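Local coordinates for protein aminopeptidase N (Francisella tularensis subsp. tularensis, PDB 5DLL) that probably releases N-terminal amino acids from peptides as a zinc-dependent M1-family aminopeptidase, helping to degrade intracellular peptides left by protein breakdown, at residues N60-D65 with E100-Q105; I288-K293 with K298-V303; E846-S851 with E859-S864. One frame throughout, in Å; residues are numbered along the deposited sequence.

Contact 1: residues N60-D65 with E100-Q105; sequences NTLVLD and EKFVLQ
L62 of strand 62-65 meets both F102 and L104 of strand 101-105, and L64 meets L104, through the ends of their side chains, across strand axes 12.4 Å apart whose directions differ by 36°. At that spacing the backbones do not pair, and the gap is bridged by large apolar side chains. L104 reaches toward both leucines opposite, tip to tip: L104 CD2 lies 3.6 Å from L64 CD1 and 4.0 Å from L62 CD2. Both L62 and L104 hold CG anti to the backbone N (chi1 -171° and 180°), which extends each branch into the space between the strands. The other partner of L62 CD2 is F102 CZ, at 4.1 Å, and here the methyl comes at the edge of the ring, close to its plane, so this methyl does not lie over the ring face. Alternation along each strand selects the residues: L62 and L64, like F102 and L104, are two apart and point toward the other strand. Leucine and phenylalanine suit these buried places because they are long enough to touch across the gap and have no polar side-chain atoms to satisfy. The two strands belong to different sheets of the N-terminal domain, and the apolar layer is widened by their neighbours: F102 also touches I50 of strand 42-52 and L76 of strand 70-76, and L104 touches I74 of strand 70-76 and I95 of strand 92-95.

Contact 2: residues I288-K293 with K298-V303; sequences IMASNK and KDFELV
The irregular backbone of 288-293 passes beside helix 298-303, closest where the CA atoms of I288 and V303 come within 5.0 Å and wider at A290 and F300, whose CA atoms are 6.7 Å apart. V303 packs against the main chain of I288 and M289. V303 CG1 lies 3.9 Å from I288 O and V303 CG2 4.0 Å from M289 O, while the side chains of I288 and M289 start out away from the helix. A branched, compact valine is apt here, since both methyls can lie against main chain without a long limb intervening. Roughly one helical turn earlier, F300 sends its ring along the loop. With CG anti to the carbonyl carbon (chi1 -76°), the ring spans from A290 to N292. A290 CB, pointing toward the helix, sits 3.6 Å from F300 CE1 in an oblique approach, and alanine's small methyl lets the loop come this near. Further on, S291 O is 3.8 Å from F300 CZ, and N292 CA lies at the ring edge near its plane. Y237 adds an edge-to-face ring contact to F300. Helix 297-312 carries the zinc ligand H309, and H313, the second histidine of the HExxH signature of M1 metallopeptidases, follows directly after its end; with the I288 side chain about 13 Å from the zinc ion, the contact lies beside the site without forming part of it.

Contact 3: residues E846-S851 with E859-S864; sequences EKIKAS and EIVSKS
V861 is the first residue of 859-864 to reach the other helix, and its two methyls divide the work. With CG1 anti to the backbone N (chi1 164°), V861 CG1 lies 4.1 Å from K849 CB, while V861 CG2 meets I848 CG2 at 3.9 Å. The side chains of V861 and I848 cross at about a right angle, and beta-branched residues suit the spot because their methyls start close to the backbone and present a broad apolar surface. L845 also touches V861, and I848 also touches A806 and V809 of helix 800-815. The two segments run roughly antiparallel as neighbouring helices joined by a short connection, a helical hairpin at the C-terminal end of the all-helical, ARM-repeat-like C-terminal region. Next comes S862. Its hydroxyl is hydrogen-bonded to F858 O in its own helix, a common way for a serine to satisfy itself there, and K849 approaches without bonding: K849 NZ stays 4.1 Å from S862 OG. The lysine keeps CG anti to its backbone N and stays extended until its last torsion, where it bends (chi4 65°); its CB meets the valine and the rest of the chain runs on beside S862, with K849 CD 4.2 Å from S862 OG, as suits a lysine in a partly exposed place, where the aliphatic stem can pack while the ammonium end keeps to more polar surroundings.

Overall arrangement
The three contacts follow one another along the chain, lie in different domains and share no element; their nearest atoms are about 26 to 31 Å apart. Contact 1 is enclosed locally though it lies farthest from the chain centre: every touching residue is buried, and its chemistry is purely apolar, joining strands of two sheets in the N-terminal domain. Contacts 2 and 3 are only partly buried. Contact 2, closest to the chain centre, sets one aromatic ring and a valine against a loop, largely its backbone. Contact 3, farther from the centre than contact 2, brings two helices together through beta-branched side chains, with a partly exposed lysine alongside. None is held by hydrogen bonds between its segments.

Contact 1: residues N60-D65 with E100-Q105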
ATOM      1  N   ASN A  60      12.858  17.123  37.518  1.00 49.30           N
ATOM      2  CA  ASN A  60      11.803  18.103  37.236  1.00 47.21           C
ATOM      3  C   ASN A  60      12.184  19.089  36.133  1.00 47.69           C
ATOM      4  O   ASN A  60      11.830  20.270  36.187  1.00 45.08           O
ATOM      5  CB  ASN A  60      11.451  18.862  38.515  1.00 48.01           C
ATOM      6  CG  ASN A  60      11.186  17.935  39.684  1.00 49.18           C
ATOM      7  OD1 ASN A  60      10.796  16.775  39.502  1.00 43.30           O
ATOM      8  ND2 ASN A  60      11.403  18.438  40.890  1.00 48.69           N
ATOM      9  N   THR A  61      12.904  18.594  35.129  1.00 46.19           N
ATOM     10  CA  THR A  61      13.282  19.400  33.985  1.00 46.12           C
ATOM     11  C   THR A  61      12.321  19.114  32.843  1.00 47.68           C
ATOM     12  O   THR A  61      12.091  17.957  32.498  1.00 52.47           O
ATOM     13  CB  THR A  61      14.721  19.092  33.525  1.00 49.82           C
ATOM     14  OG1 THR A  61      15.646  19.444  34.564  1.00 48.86           O
ATOM     15  CG2 THR A  61      15.067  19.873  32.257  1.00 46.40           C
ATOM     16  N   LEU A  62      11.757  20.172  32.270  1.00 47.02           N
ATOM     17  CA  LEU A  62      10.938  20.062  31.072  1.00 44.63           C
ATOM     18  C   LEU A  62      11.823  20.260  29.840  1.00 44.12           C
ATOM     19  O   LEU A  62      12.549  21.248  29.750  1.00 46.20           O
ATOM     20  CB  LEU A  62       9.824  21.110  31.094  1.00 44.70           C
ATOM     21  CG  LEU A  62       8.730  21.003  30.024  1.00 45.80           C
ATOM     22  CD1 LEU A  62       7.830  19.797  30.272  1.00 43.31           C
ATOM     23  CD2 LEU A  62       7.907  22.284  29.973  1.00 44.17           C
ATOM     24  N   VAL A  63      11.763  19.315  28.905  1.00 41.53           N
ATOM     25  CA  VAL A  63      12.525  19.398  27.660  1.00 45.42           C
ATOM     26  C   VAL A  63      11.558  19.406  26.472  1.00 45.48           C
ATOM     27  O   VAL A  63      11.155  18.351  25.984  1.00 45.84           O
ATOM     28  CB  VAL A  63      13.527  18.222  27.519  1.00 46.51           C
ATOM     29  CG1 VAL A  63      14.348  18.361  26.240  1.00 45.02           C
ATOM     30  CG2 VAL A  63      14.439  18.138  28.736  1.00 44.81           C
ATOM     31  N   LEU A  64      11.188  20.599  26.020  1.00 44.26           N
ATOM     32  CA  LEU A  64      10.317  20.746  24.854  1.00 43.95           C
ATOM     33  C   LEU A  64      11.113  20.702  23.552  1.00 39.97           C
ATOM     34  O   LEU A  64      12.209  21.246  23.473  1.00 48.75           O
ATOM     35  CB  LEU A  64       9.544  22.064  24.929  1.00 45.73           C
ATOM     36  CG  LEU A  64       8.543  22.161  26.080  1.00 47.77           C
ATOM     37  CD1 LEU A  64       8.119  23.603  26.291  1.00 53.48           C
ATOM     38  CD2 LEU A  64       7.333  21.280  25.819  1.00 50.68           C
ATOM     39  N   ASP A  65      10.549  20.053  22.539  1.00 37.61           N
ATOM     40  CA  ASP A  65      11.119  20.020  21.194  1.00 38.40           C
ATOM     41  C   ASP A  65      10.642  21.241  20.401  1.00 35.76           C
ATOM     42  O   ASP A  65       9.468  21.612  20.467  1.00 35.28           O
ATOM     43  CB  ASP A  65      10.691  18.738  20.464  1.00 46.10           C
ATOM     44  CG  ASP A  65      11.122  17.466  21.191  1.00 51.48           C
ATOM     45  OD1 ASP A  65      12.346  17.225  21.302  1.00 52.91           O
ATOM     46  OD2 ASP A  65      10.235  16.702  21.638  1.00 47.18           O
ATOM     47  N   GLU A 100       4.517  20.611  39.712  1.00 63.07           N
ATOM     48  CA  GLU A 100       3.786  19.365  39.455  1.00 60.90           C
ATOM     49  C   GLU A 100       2.644  19.566  38.457  1.00 60.19           C
ATOM     50  O   GLU A 100       2.250  18.631  37.758  1.00 57.62           O
ATOM     51  CB  GLU A 100       3.209  18.804  40.763  1.00 71.57           C
ATOM     52  CG  GLU A 100       4.244  18.362  41.791  1.00 76.79           C
ATOM     53  CD  GLU A 100       4.898  17.036  41.448  1.00 77.20           C
ATOM     54  OE1 GLU A 100       4.169  16.044  41.248  1.00 66.07           O
ATOM     55  OE2 GLU A 100       6.145  16.985  41.388  1.00 79.83           O
ATOM     56  N   LYS A 101       2.105  20.782  38.414  1.00 62.38           N
ATOM     57  CA  LYS A 101       0.976  21.107  37.548  1.00 64.21           C
ATOM     58  C   LYS A 101       1.038  22.592  37.203  1.00 60.79           C
ATOM     59  O   LYS A 101       1.096  23.435  38.101  1.00 69.65           O
ATOM     60  CB  LYS A 101      -0.336  20.776  38.265  1.00 69.18           C
ATOM     61  CG  LYS A 101      -1.509  20.457  37.350  1.00 71.80           C
ATOM     62  CD  LYS A 101      -2.661  19.844  38.139  1.00 77.69           C
ATOM     63  CE  LYS A 101      -3.785  19.355  37.236  1.00 75.79           C
ATOM     64  NZ  LYS A 101      -4.467  20.465  36.513  1.00 68.60           N
ATOM     65  N   PHE A 102       1.042  22.910  35.910  1.00 56.43           N
ATOM     66  CA  PHE A 102       1.193  24.300  35.462  1.00 52.56           C
ATOM     67  C   PHE A 102       0.729  24.536  34.023  1.00 50.02           C
ATOM     68  O   PHE A 102       0.536  23.598  33.249  1.00 46.31           O
ATOM     69  CB  PHE A 102       2.654  24.750  35.608  1.00 46.39           C
ATOM     70  CG  PHE A 102       3.624  23.978  34.746  1.00 44.96           C
ATOM     71  CD1 PHE A 102       4.093  22.732  35.144  1.00 44.93           C
ATOM     72  CD2 PHE A 102       4.084  24.505  33.545  1.00 48.11           C
ATOM     73  CE1 PHE A 102       4.987  22.022  34.361  1.00 38.41           C
ATOM     74  CE2 PHE A 102       4.985  23.800  32.759  1.00 41.91           C
ATOM     75  CZ  PHE A 102       5.433  22.556  33.168  1.00 38.87           C
ATOM     76  N   VAL A 103       0.560  25.810  33.683  1.00 48.51           N
ATOM     77  CA  VAL A 103       0.256  26.228  32.319  1.00 44.74           C
ATOM     78  C   VAL A 103       1.454  27.005  31.761  1.00 48.07           C
ATOM     79  O   VAL A 103       1.990  27.898  32.423  1.00 51.31           O
ATOM     80  CB  VAL A 103      -1.057  27.051  32.222  1.00 44.20           C
ATOM     81  CG1 VAL A 103      -1.188  28.059  33.356  1.00 46.80           C
ATOM     82  CG2 VAL A 103      -1.168  27.747  30.872  1.00 41.85           C
ATOM     83  N   LEU A 104       1.870  26.646  30.548  1.00 42.03           N
ATOM     84  CA  LEU A 104       2.992  27.289  29.888  1.00 41.51           C
ATOM     85  C   LEU A 104       2.547  27.952  28.590  1.00 40.81           C
ATOM     86  O   LEU A 104       2.154  27.268  27.649  1.00 51.71           O
ATOM     87  CB  LEU A 104       4.074  26.254  29.590  1.00 45.76           C
ATOM     88  CG  LEU A 104       5.329  26.777  28.890  1.00 48.97           C
ATOM     89  CD1 LEU A 104       6.022  27.825  29.745  1.00 53.21           C
ATOM     90  CD2 LEU A 104       6.273  25.631  28.563  1.00 50.91           C
ATOM     91  N   GLN A 105       2.620  29.280  28.541  1.00 41.29           N
ATOM     92  CA  GLN A 105       2.302  30.028  27.332  1.00 42.31           C
ATOM     93  C   GLN A 105       3.568  30.413  26.584  1.00 42.13           C
ATOM     94  O   GLN A 105       4.475  30.988  27.173  1.00 39.07           O
ATOM     95  CB  GLN A 105       1.521  31.297  27.672  1.00 52.74           C
ATOM     96  CG  GLN A 105       1.134  32.114  26.445  1.00 62.63           C
ATOM     97  CD  GLN A 105       0.399  33.389  26.787  1.00 72.95           C
ATOM     98  OE1 GLN A 105      -0.274  33.477  27.813  1.00 88.41           O
ATOM     99  NE2 GLN A 105       0.525  34.390  25.926  1.00 86.33           N
TER

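Contact 2: residues I288-K293 with K298-V303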
ATOM      1  N   ILE A 288      -7.183  10.757  -5.310  1.00 43.56           N
ATOM      2  CA  ILE A 288      -8.642  10.762  -5.052  1.00 48.02           C
ATOM      3  C   ILE A 288      -9.533  11.238  -6.215  1.00 47.83           C
ATOM      4  O   ILE A 288     -10.760  11.298  -6.076  1.00 41.02           O
ATOM      5  CB  ILE A 288      -8.997  11.581  -3.787  1.00 51.14           C
ATOM      6  CG1 ILE A 288      -8.670  13.062  -3.972  1.00 53.82           C
ATOM      7  CG2 ILE A 288      -8.268  11.029  -2.568  1.00 55.42           C
ATOM      8  CD1 ILE A 288      -9.144  13.921  -2.821  1.00 57.46           C
ATOM      9  N   MET A 289      -8.933  11.563  -7.357  1.00 51.24           N
ATOM     10  CA  MET A 289      -9.696  12.081  -8.491  1.00 54.61           C
ATOM     11  C   MET A 289     -10.105  10.960  -9.436  1.00 53.56           C
ATOM     12  O   MET A 289      -9.325  10.044  -9.702  1.00 58.17           O
ATOM     13  CB  MET A 289      -8.892  13.138  -9.253  1.00 56.11           C
ATOM     14  CG  MET A 289      -8.876  14.507  -8.589  1.00 58.19           C
ATOM     15  SD  MET A 289      -8.295  15.816  -9.691  1.00 67.05           S
ATOM     16  CE  MET A 289      -6.781  15.098 -10.333  1.00 63.03           C
ATOM     17  N   ALA A 290     -11.333  11.037  -9.939  1.00 51.57           N
ATOM     18  CA  ALA A 290     -11.813  10.082 -10.930  1.00 52.67           C
ATOM     19  C   ALA A 290     -13.018  10.633 -11.679  1.00 55.71           C
ATOM     20  O   ALA A 290     -13.995  11.054 -11.064  1.00 58.28           O
ATOM     21  CB  ALA A 290     -12.162   8.758 -10.267  1.00 49.40           C
ATOM     22  N   SER A 291     -12.924  10.645 -13.007  1.00 66.59           N
ATOM     23  CA  SER A 291     -14.057  10.942 -13.879  1.00 65.19           C
ATOM     24  C   SER A 291     -14.501   9.639 -14.517  1.00 66.98           C
ATOM     25  O   SER A 291     -13.702   8.711 -14.642  1.00 62.30           O
ATOM     26  CB  SER A 291     -13.654  11.941 -14.966  1.00 69.50           C
ATOM     27  OG  SER A 291     -12.874  12.995 -14.423  1.00 70.80           O
ATOM     28  N   ASN A 292     -15.772   9.564 -14.912  1.00 86.88           N
ATOM     29  CA  ASN A 292     -16.314   8.359 -15.562  1.00 92.16           C
ATOM     30  C   ASN A 292     -15.633   8.071 -16.899  1.00 95.27           C
ATOM     31  O   ASN A 292     -15.422   6.906 -17.270  1.00 73.35           O
ATOM     32  CB  ASN A 292     -17.830   8.477 -15.771  1.00 99.37           C
ATOM     33  CG  ASN A 292     -18.623   8.035 -14.556  1.00 98.69           C
ATOM     34  OD1 ASN A 292     -19.472   7.145 -14.646  1.00 91.81           O
ATOM     35  ND2 ASN A 292     -18.343   8.645 -13.410  1.00 89.02           N
ATOM     36  N   LYS A 293     -15.283   9.142 -17.605  1.00 90.22           N
ATOM     37  CA  LYS A 293     -14.629   9.037 -18.902  1.00 95.23           C
ATOM     38  C   LYS A 293     -13.211   8.474 -18.784  1.00 83.21           C
ATOM     39  O   LYS A 293     -12.801   7.652 -19.607  1.00 74.89           O
ATOM     40  CB  LYS A 293     -14.561  10.408 -19.585  1.00115.83           C
ATOM     41  CG  LYS A 293     -15.883  11.162 -19.673  1.00119.37           C
ATOM     42  CD  LYS A 293     -15.843  12.276 -20.717  1.00127.64           C
ATOM     43  CE  LYS A 293     -14.640  13.200 -20.559  1.00125.61           C
ATOM     44  NZ  LYS A 293     -14.471  13.722 -19.172  1.00112.81           N
ATOM     45  N   LYS A 298      -9.904  -0.129 -12.020  1.00 48.90           N
ATOM     46  CA  LYS A 298      -8.782  -0.190 -11.089  1.00 50.35           C
ATOM     47  C   LYS A 298      -8.556   1.153 -10.388  1.00 44.19           C
ATOM     48  O   LYS A 298      -8.269   1.193  -9.195  1.00 42.06           O
ATOM     49  CB  LYS A 298      -7.515  -0.625 -11.837  1.00 57.85           C
ATOM     50  CG  LYS A 298      -6.305  -0.904 -10.959  1.00 72.37           C
ATOM     51  CD  LYS A 298      -6.632  -1.860  -9.818  1.00 80.29           C
ATOM     52  CE  LYS A 298      -5.388  -2.564  -9.295  1.00 86.27           C
ATOM     53  NZ  LYS A 298      -4.273  -1.628  -8.980  1.00 87.62           N
ATOM     54  N   ASP A 299      -8.693   2.246 -11.134  1.00 42.50           N
ATOM     55  CA  ASP A 299      -8.533   3.584 -10.571  1.00 45.48           C
ATOM     56  C   ASP A 299      -9.575   3.858  -9.501  1.00 43.59           C
ATOM     57  O   ASP A 299      -9.246   4.357  -8.425  1.00 46.30           O
ATOM     58  CB  ASP A 299      -8.636   4.655 -11.659  1.00 51.15           C
ATOM     59  CG  ASP A 299      -7.490   4.599 -12.648  1.00 54.38           C
ATOM     60  OD1 ASP A 299      -6.472   3.933 -12.363  1.00 65.10           O
ATOM     61  OD2 ASP A 299      -7.615   5.221 -13.724  1.00 58.33           O
ATOM     62  N   PHE A 300     -10.830   3.532  -9.799  1.00 43.30           N
ATOM     63  CA  PHE A 300     -11.919   3.678  -8.830  1.00 40.09           C
ATOM     64  C   PHE A 300     -11.693   2.847  -7.561  1.00 40.60           C
ATOM     65  O   PHE A 300     -11.980   3.310  -6.456  1.00 39.49           O
ATOM     66  CB  PHE A 300     -13.250   3.281  -9.460  1.00 40.82           C
ATOM     67  CG  PHE A 300     -13.821   4.308 -10.397  1.00 43.69           C
ATOM     68  CD1 PHE A 300     -14.344   5.500  -9.908  1.00 44.91           C
ATOM     69  CD2 PHE A 300     -13.882   4.069 -11.763  1.00 42.78           C
ATOM     70  CE1 PHE A 300     -14.897   6.442 -10.761  1.00 41.16           C
ATOM     71  CE2 PHE A 300     -14.435   5.008 -12.621  1.00 42.49           C
ATOM     72  CZ  PHE A 300     -14.943   6.195 -12.118  1.00 41.06           C
ATOM     73  N   GLU A 301     -11.180   1.626  -7.720  1.00 42.38           N
ATOM     74  CA  GLU A 301     -10.915   0.737  -6.580  1.00 43.35           C
ATOM     75  C   GLU A 301      -9.823   1.282  -5.661  1.00 44.95           C
ATOM     76  O   GLU A 301      -9.881   1.098  -4.438  1.00 43.46           O
ATOM     77  CB  GLU A 301     -10.506  -0.659  -7.059  1.00 46.31           C
ATOM     78  CG  GLU A 301     -10.606  -1.733  -5.982  1.00 51.68           C
ATOM     79  CD  GLU A 301      -9.381  -2.628  -5.912  1.00 63.95           C
ATOM     80  OE1 GLU A 301      -9.515  -3.845  -6.168  1.00 58.06           O
ATOM     81  OE2 GLU A 301      -8.282  -2.114  -5.597  1.00 73.28           O
ATOM     82  N   LEU A 302      -8.826   1.934  -6.258  1.00 44.66           N
ATOM     83  CA  LEU A 302      -7.717   2.515  -5.501  1.00 43.68           C
ATOM     84  C   LEU A 302      -8.137   3.765  -4.736  1.00 39.78           C
ATOM     85  O   LEU A 302      -7.741   3.943  -3.582  1.00 44.42           O
ATOM     86  CB  LEU A 302      -6.540   2.824  -6.425  1.00 45.95           C
ATOM     87  CG  LEU A 302      -5.790   1.591  -6.941  1.00 51.52           C
ATOM     88  CD1 LEU A 302      -4.903   1.950  -8.130  1.00 56.03           C
ATOM     89  CD2 LEU A 302      -4.978   0.946  -5.826  1.00 51.51           C
ATOM     90  N   VAL A 303      -8.930   4.624  -5.378  1.00 35.94           N
ATOM     91  CA  VAL A 303      -9.504   5.810  -4.722  1.00 34.78           C
ATOM     92  C   VAL A 303     -10.298   5.403  -3.487  1.00 36.52           C
ATOM     93  O   VAL A 303     -10.196   6.036  -2.434  1.00 34.30           O
ATOM     94  CB  VAL A 303     -10.432   6.602  -5.673  1.00 35.12           C
ATOM     95  CG1 VAL A 303     -11.286   7.608  -4.908  1.00 35.59           C
ATOM     96  CG2 VAL A 303      -9.619   7.315  -6.744  1.00 37.46           C
TER

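Contact 3: residues E846-S851 with E859-S864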
ATOM      1  N   GLU A 846      28.632   1.064 -14.485  1.00 51.65           N
ATOM      2  CA  GLU A 846      29.961   1.684 -14.517  1.00 53.25           C
ATOM      3  C   GLU A 846      30.017   2.885 -15.471  1.00 45.97           C
ATOM      4  O   GLU A 846      30.800   3.805 -15.259  1.00 57.17           O
ATOM      5  CB  GLU A 846      31.044   0.649 -14.867  1.00 55.36           C
ATOM      6  CG  GLU A 846      31.486  -0.199 -13.678  1.00 58.97           C
ATOM      7  CD  GLU A 846      32.169  -1.499 -14.075  1.00 78.90           C
ATOM      8  OE1 GLU A 846      32.593  -1.636 -15.244  1.00 93.39           O
ATOM      9  OE2 GLU A 846      32.286  -2.395 -13.210  1.00 84.18           O
ATOM     10  N   LYS A 847      29.186   2.870 -16.511  1.00 41.40           N
ATOM     11  CA  LYS A 847      29.072   3.999 -17.432  1.00 40.50           C
ATOM     12  C   LYS A 847      28.432   5.203 -16.740  1.00 43.68           C
ATOM     13  O   LYS A 847      28.829   6.345 -16.969  1.00 66.59           O
ATOM     14  CB  LYS A 847      28.260   3.595 -18.667  1.00 41.18           C
ATOM     15  CG  LYS A 847      28.393   4.523 -19.865  1.00 42.45           C
ATOM     16  CD  LYS A 847      27.244   5.509 -19.945  1.00 50.02           C
ATOM     17  CE  LYS A 847      27.377   6.424 -21.152  1.00 58.30           C
ATOM     18  NZ  LYS A 847      27.287   5.687 -22.440  1.00 56.51           N
ATOM     19  N   ILE A 848      27.445   4.942 -15.892  1.00 39.54           N
ATOM     20  CA  ILE A 848      26.806   5.987 -15.087  1.00 45.77           C
ATOM     21  C   ILE A 848      27.813   6.569 -14.081  1.00 45.39           C
ATOM     22  O   ILE A 848      27.961   7.786 -13.970  1.00 45.81           O
ATOM     23  CB  ILE A 848      25.552   5.433 -14.354  1.00 45.45           C
ATOM     24  CG1 ILE A 848      24.444   5.100 -15.366  1.00 47.00           C
ATOM     25  CG2 ILE A 848      25.028   6.420 -13.315  1.00 42.81           C
ATOM     26  CD1 ILE A 848      23.427   4.090 -14.868  1.00 46.37           C
ATOM     27  N   LYS A 849      28.493   5.683 -13.360  1.00 45.96           N
ATOM     28  CA  LYS A 849      29.519   6.051 -12.376  1.00 43.84           C
ATOM     29  C   LYS A 849      30.643   6.909 -12.988  1.00 45.55           C
ATOM     30  O   LYS A 849      31.122   7.858 -12.362  1.00 44.14           O
ATOM     31  CB  LYS A 849      30.088   4.764 -11.759  1.00 42.30           C
ATOM     32  CG  LYS A 849      31.309   4.907 -10.864  1.00 47.96           C
ATOM     33  CD  LYS A 849      31.770   3.534 -10.389  1.00 54.52           C
ATOM     34  CE  LYS A 849      33.237   3.513  -9.993  1.00 57.11           C
ATOM     35  NZ  LYS A 849      33.504   4.365  -8.805  1.00 67.61           N
ATOM     36  N   ALA A 850      31.039   6.578 -14.215  1.00 43.01           N
ATOM     37  CA  ALA A 850      32.181   7.210 -14.871  1.00 39.80           C
ATOM     38  C   ALA A 850      31.842   8.509 -15.614  1.00 44.05           C
ATOM     39  O   ALA A 850      32.740   9.158 -16.149  1.00 51.21           O
ATOM     40  CB  ALA A 850      32.832   6.220 -15.827  1.00 37.98           C
ATOM     41  N   SER A 851      30.565   8.891 -15.654  1.00 43.54           N
ATOM     42  CA  SER A 851      30.146  10.125 -16.337  1.00 42.83           C
ATOM     43  C   SER A 851      29.905  11.306 -15.381  1.00 41.89           C
ATOM     44  O   SER A 851      29.234  12.272 -15.742  1.00 37.77           O
ATOM     45  CB  SER A 851      28.892   9.858 -17.173  1.00 40.83           C
ATOM     46  OG  SER A 851      29.208   9.025 -18.275  1.00 47.49           O
ATOM     47  N   GLU A 859      26.609   7.490  -5.515  1.00 47.86           N
ATOM     48  CA  GLU A 859      26.665   6.677  -4.292  1.00 57.14           C
ATOM     49  C   GLU A 859      25.911   5.359  -4.460  1.00 56.40           C
ATOM     50  O   GLU A 859      26.447   4.285  -4.190  1.00 50.99           O
ATOM     51  CB  GLU A 859      26.069   7.446  -3.102  1.00 66.05           C
ATOM     52  CG  GLU A 859      26.756   8.769  -2.776  1.00 76.74           C
ATOM     53  CD  GLU A 859      27.702   8.695  -1.593  1.00 87.08           C
ATOM     54  OE1 GLU A 859      28.909   8.958  -1.784  1.00 85.28           O
ATOM     55  OE2 GLU A 859      27.236   8.385  -0.475  1.00 95.81           O
ATOM     56  N   ILE A 860      24.666   5.455  -4.917  1.00 59.62           N
ATOM     57  CA  ILE A 860      23.799   4.286  -5.061  1.00 60.78           C
ATOM     58  C   ILE A 860      24.366   3.300  -6.088  1.00 53.60           C
ATOM     59  O   ILE A 860      24.489   2.107  -5.806  1.00 49.94           O
ATOM     60  CB  ILE A 860      22.354   4.706  -5.429  1.00 68.28           C
ATOM     61  CG1 ILE A 860      21.716   5.452  -4.250  1.00 90.81           C
ATOM     62  CG2 ILE A 860      21.503   3.494  -5.785  1.00 74.55           C
ATOM     63  CD1 ILE A 860      20.444   6.198  -4.595  1.00108.45           C
ATOM     64  N   VAL A 861      24.719   3.805  -7.267  1.00 50.56           N
ATOM     65  CA  VAL A 861      25.307   2.978  -8.326  1.00 44.93           C
ATOM     66  C   VAL A 861      26.588   2.292  -7.850  1.00 44.80           C
ATOM     67  O   VAL A 861      26.794   1.105  -8.100  1.00 45.21           O
ATOM     68  CB  VAL A 861      25.581   3.811  -9.597  1.00 46.96           C
ATOM     69  CG1 VAL A 861      26.535   3.096 -10.540  1.00 53.15           C
ATOM     70  CG2 VAL A 861      24.274   4.115 -10.311  1.00 45.12           C
ATOM     71  N   SER A 862      27.444   3.041  -7.166  1.00 52.33           N
ATOM     72  CA  SER A 862      28.666   2.479  -6.597  1.00 51.78           C
ATOM     73  C   SER A 862      28.341   1.330  -5.647  1.00 50.82           C
ATOM     74  O   SER A 862      28.997   0.288  -5.679  1.00 51.87           O
ATOM     75  CB  SER A 862      29.467   3.559  -5.862  1.00 51.02           C
ATOM     76  OG  SER A 862      29.943   4.546  -6.764  1.00 52.07           O
ATOM     77  N   LYS A 863      27.314   1.525  -4.824  1.00 52.51           N
ATOM     78  CA  LYS A 863      26.939   0.560  -3.788  1.00 57.69           C
ATOM     79  C   LYS A 863      26.509  -0.806  -4.345  1.00 54.92           C
ATOM     80  O   LYS A 863      26.899  -1.842  -3.804  1.00 58.26           O
ATOM     81  CB  LYS A 863      25.836   1.133  -2.893  1.00 59.59           C
ATOM     82  CG  LYS A 863      25.772   0.486  -1.522  1.00 66.80           C
ATOM     83  CD  LYS A 863      24.496   0.856  -0.791  1.00 67.90           C
ATOM     84  CE  LYS A 863      24.403   0.129   0.539  1.00 71.75           C
ATOM     85  NZ  LYS A 863      23.055   0.289   1.147  1.00 79.39           N
ATOM     86  N   SER A 864      25.716  -0.813  -5.418  1.00 57.02           N
ATOM     87  CA  SER A 864      25.291  -2.078  -6.042  1.00 53.23           C
ATOM     88  C   SER A 864      26.405  -2.729  -6.867  1.00 51.67           C
ATOM     89  O   SER A 864      26.389  -3.938  -7.059  1.00 61.59           O
ATOM     90  CB  SER A 864      24.037  -1.898  -6.907  1.00 50.38           C
ATOM     91  OG  SER A 864      24.368  -1.592  -8.248  1.00 46.25           O
TER